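Local coordinates for protein peroxide stress regulator PerR, FUR family (Streptococcus pyogenes, PDB 4I7H) that probably senses peroxide stress as a metal-binding, dimeric transcriptional regulator of the ferric uptake regulator (FUR) family, at residues His97-Val102 and Ile110-Asp115. Residues are numbered along the deposited sequence; the frame is centred on the assembly and turned at random.
With NI (nickel (II) ion), chain F.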
ATOM      1  N   HIS B  97      -2.531  -6.306 -10.731  1.00 38.15           N
ATOM      2  CA  HIS B  97      -2.730  -6.556  -9.309  1.00 36.51           C
ATOM      3  C   HIS B  97      -1.998  -7.813  -8.879  1.00 35.29           C
ATOM      4  O   HIS B  97      -1.411  -8.528  -9.699  1.00 34.01           O
ATOM      5  CB  HIS B  97      -4.224  -6.729  -9.025  1.00 33.14           C
ATOM      6  CG  HIS B  97      -4.835  -7.883  -9.758  1.00 36.71           C
ATOM      7  ND1 HIS B  97      -5.379  -7.754 -11.019  1.00 38.95           N
ATOM      8  CD2 HIS B  97      -4.954  -9.189  -9.427  1.00 33.03           C
ATOM      9  CE1 HIS B  97      -5.831  -8.924 -11.425  1.00 35.07           C
ATOM     10  NE2 HIS B  97      -5.586  -9.811 -10.480  1.00 36.13           N
ATOM     11  N   GLN B  98      -2.029  -8.074  -7.576  1.00 33.94           N
ATOM     12  CA  GLN B  98      -1.518  -9.318  -7.031  1.00 31.47           C
ATOM     13  C   GLN B  98      -2.517  -9.808  -5.982  1.00 31.17           C
ATOM     14  O   GLN B  98      -3.553  -9.172  -5.754  1.00 30.89           O
ATOM     15  CB  GLN B  98      -0.124  -9.116  -6.407  1.00 32.58           C
ATOM     16  CG  GLN B  98      -0.120  -8.196  -5.168  1.00 32.62           C
ATOM     17  CD  GLN B  98       1.209  -8.218  -4.389  1.00 38.50           C
ATOM     18  OE1 GLN B  98       2.070  -9.071  -4.612  1.00 35.47           O
ATOM     19  NE2 GLN B  98       1.356  -7.284  -3.451  1.00 38.66           N
ATOM     20  N   HIS B  99      -2.208 -10.934  -5.349  1.00 30.54           N
ATOM     21  CA  HIS B  99      -3.081 -11.499  -4.320  1.00 31.36           C
ATOM     22  C   HIS B  99      -2.267 -11.813  -3.098  1.00 28.29           C
ATOM     23  O   HIS B  99      -1.227 -12.467  -3.200  1.00 29.50           O
ATOM     24  CB  HIS B  99      -3.775 -12.757  -4.838  1.00 33.51           C
ATOM     25  CG  HIS B  99      -4.777 -12.466  -5.901  1.00 31.43           C
ATOM     26  ND1 HIS B  99      -6.078 -12.123  -5.600  1.00 34.23           N
ATOM     27  CD2 HIS B  99      -4.664 -12.389  -7.250  1.00 28.54           C
ATOM     28  CE1 HIS B  99      -6.739 -11.894  -6.719  1.00 36.78           C
ATOM     29  NE2 HIS B  99      -5.904 -12.032  -7.726  1.00 31.65           N
ATOM     30  N   VAL B 100      -2.728 -11.320  -1.949  1.00 27.48           N
ATOM     31  CA  VAL B 100      -1.980 -11.490  -0.710  1.00 29.04           C
ATOM     32  C   VAL B 100      -2.826 -12.087   0.419  1.00 29.60           C
ATOM     33  O   VAL B 100      -4.067 -11.985   0.410  1.00 30.08           O
ATOM     34  CB  VAL B 100      -1.216 -10.179  -0.306  1.00 37.14           C
ATOM     35  CG1 VAL B 100      -1.498  -9.048  -1.266  1.00 36.19           C
ATOM     36  CG2 VAL B 100      -1.479  -9.763   1.145  1.00 31.56           C
ATOM     37  N   ASN B 101      -2.156 -12.732   1.366  1.00 30.79           N
ATOM     38  CA  ASN B 101      -2.847 -13.404   2.467  1.00 32.16           C
ATOM     39  C   ASN B 101      -3.124 -12.509   3.668  1.00 32.21           C
ATOM     40  O   ASN B 101      -2.356 -11.580   3.931  1.00 28.29           O
ATOM     41  CB  ASN B 101      -2.035 -14.630   2.896  1.00 32.04           C
ATOM     42  CG  ASN B 101      -2.122 -15.756   1.885  1.00 30.89           C
ATOM     43  OD1 ASN B 101      -3.192 -16.005   1.322  1.00 31.57           O
ATOM     44  ND2 ASN B 101      -1.012 -16.441   1.651  1.00 32.91           N
ATOM     45  N   VAL B 102      -4.235 -12.771   4.367  1.00 29.38           N
ATOM     46  CA  VAL B 102      -4.431 -12.265   5.736  1.00 30.45           C
ATOM     47  C   VAL B 102      -4.560 -13.477   6.657  1.00 32.59           C
ATOM     48  O   VAL B 102      -5.276 -14.427   6.327  1.00 30.61           O
ATOM     49  CB  VAL B 102      -5.748 -11.504   5.945  1.00 34.69           C
ATOM     50  CG1 VAL B 102      -5.602 -10.472   7.079  1.00 33.42           C
ATOM     51  CG2 VAL B 102      -6.244 -10.887   4.678  1.00 40.31           C
ATOM     52  N   ILE B 110      -6.627 -18.614   7.150  1.00 35.45           N
ATOM     53  CA  ILE B 110      -6.051 -17.740   6.127  1.00 39.00           C
ATOM     54  C   ILE B 110      -7.040 -17.430   5.010  1.00 38.21           C
ATOM     55  O   ILE B 110      -7.778 -18.303   4.556  1.00 35.53           O
ATOM     56  CB  ILE B 110      -4.737 -18.342   5.578  1.00 36.19           C
ATOM     57  CG1 ILE B 110      -3.684 -18.288   6.680  1.00 33.32           C
ATOM     58  CG2 ILE B 110      -4.229 -17.588   4.339  1.00 37.72           C
ATOM     59  CD1 ILE B 110      -2.498 -19.154   6.435  1.00 43.35           C
ATOM     60  N   ALA B 111      -7.068 -16.167   4.599  1.00 33.95           N
ATOM     61  CA  ALA B 111      -7.893 -15.725   3.478  1.00 34.33           C
ATOM     62  C   ALA B 111      -7.007 -14.887   2.572  1.00 32.61           C
ATOM     63  O   ALA B 111      -5.976 -14.365   3.012  1.00 32.96           O
ATOM     64  CB  ALA B 111      -9.056 -14.896   3.969  1.00 33.61           C
ATOM     65  N   ASP B 112      -7.397 -14.748   1.316  1.00 33.22           N
ATOM     66  CA  ASP B 112      -6.619 -13.926   0.408  1.00 32.53           C
ATOM     67  C   ASP B 112      -7.445 -12.772  -0.142  1.00 34.47           C
ATOM     68  O   ASP B 112      -8.687 -12.793  -0.140  1.00 34.71           O
ATOM     69  CB  ASP B 112      -6.025 -14.755  -0.730  1.00 35.94           C
ATOM     70  CG  ASP B 112      -7.085 -15.478  -1.531  1.00 37.55           C
ATOM     71  OD1 ASP B 112      -7.433 -16.615  -1.153  1.00 43.14           O
ATOM     72  OD2 ASP B 112      -7.577 -14.909  -2.531  1.00 37.56           O
ATOM     73  N   PHE B 113      -6.743 -11.742  -0.586  1.00 30.75           N
ATOM     74  CA  PHE B 113      -7.399 -10.584  -1.146  1.00 29.34           C
ATOM     75  C   PHE B 113      -6.548  -9.993  -2.268  1.00 30.00           C
ATOM     76  O   PHE B 113      -5.338 -10.249  -2.377  1.00 30.04           O
ATOM     77  CB  PHE B 113      -7.719  -9.551  -0.060  1.00 31.42           C
ATOM     78  CG  PHE B 113      -6.502  -8.904   0.547  1.00 31.76           C
ATOM     79  CD1 PHE B 113      -6.047  -7.672   0.076  1.00 32.28           C
ATOM     80  CD2 PHE B 113      -5.813  -9.518   1.587  1.00 33.35           C
ATOM     81  CE1 PHE B 113      -4.925  -7.069   0.630  1.00 29.74           C
ATOM     82  CE2 PHE B 113      -4.675  -8.915   2.144  1.00 30.68           C
ATOM     83  CZ  PHE B 113      -4.245  -7.690   1.661  1.00 29.31           C
ATOM     84  N   MET B 114      -7.215  -9.228  -3.114  1.00 30.14           N
ATOM     85  CA  MET B 114      -6.615  -8.666  -4.299  1.00 32.26           C
ATOM     86  C   MET B 114      -6.018  -7.294  -3.963  1.00 33.13           C
ATOM     87  O   MET B 114      -6.686  -6.441  -3.361  1.00 33.79           O
ATOM     88  CB  MET B 114      -7.718  -8.540  -5.340  1.00 30.52           C
ATOM     89  CG  MET B 114      -7.281  -8.249  -6.721  1.00 40.36           C
ATOM     90  SD  MET B 114      -8.794  -8.072  -7.688  1.00 45.84           S
ATOM     91  CE  MET B 114      -8.169  -7.024  -8.987  1.00 43.23           C
ATOM     92  N   ASP B 115      -4.760  -7.087  -4.327  1.00 31.13           N
ATOM     93  CA  ASP B 115      -4.051  -5.866  -3.942  1.00 33.79           C
ATOM     94  C   ASP B 115      -3.495  -5.139  -5.155  1.00 36.05           C
ATOM     95  O   ASP B 115      -3.001  -5.773  -6.083  1.00 32.74           O
ATOM     96  CB  ASP B 115      -2.881  -6.200  -3.030  1.00 30.80           C
ATOM     97  CG  ASP B 115      -1.873  -5.047  -2.932  1.00 36.68           C
ATOM     98  OD1 ASP B 115      -2.185  -4.017  -2.266  1.00 33.48           O
ATOM     99  OD2 ASP B 115      -0.782  -5.165  -3.534  1.00 35.35           O
TER
HETATM  100 NI    NI F 202      -5.861 -12.209 -10.096  1.00 35.47          NI
HETATM  101  O   HOH W   1      -7.790 -12.416  -3.592  1.00 31.43           O
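Met-114 lays its terminal methyl over one face of the His-97 imidazole, CE 3.6 Å from the ring centroid in a CH-pi contact. With CG anti to the backbone N (chi1 -168°), Met-114 sets CG 3.7 Å from His-99 CE1, and the extended chain beyond takes CE on to His-97. Each histidine gives NE2 to the nickel ion at 2.4 Å, and His-4, Asn-15 and His-19 complete a five-ligand site consistent with the regulatory metal site of a PerR-type sensor. At the edge of the His-99 ring, ND1 donates in plane to a water that donates to Asp-112 OD2; Ser-5 also binds that oxygen. On the opposite sheet face, Gln-98 NE2 hydrogen-bonds to Asp-115 OD2 (3.0 Å) from above the carboxylate plane; OD2 also accepts from Val-118 N, and OD1 from Asp-117 N. Here too the Phe-113 ring packs on Val-100 CG2 (3.5 Å from CE2) and Val-102 CG2 (3.4 Å from CD2). Six backbone hydrogen bonds join Gln-98/Asp-115, Val-100/Phe-113 and Val-102/Ala-111. Strands 98-104 and 110-115 form a beta hairpin; strand 140-143 runs parallel to 98-104 on its other side, helix 118-129 follows, and the second subunit packs on Phe-113 and Val-102.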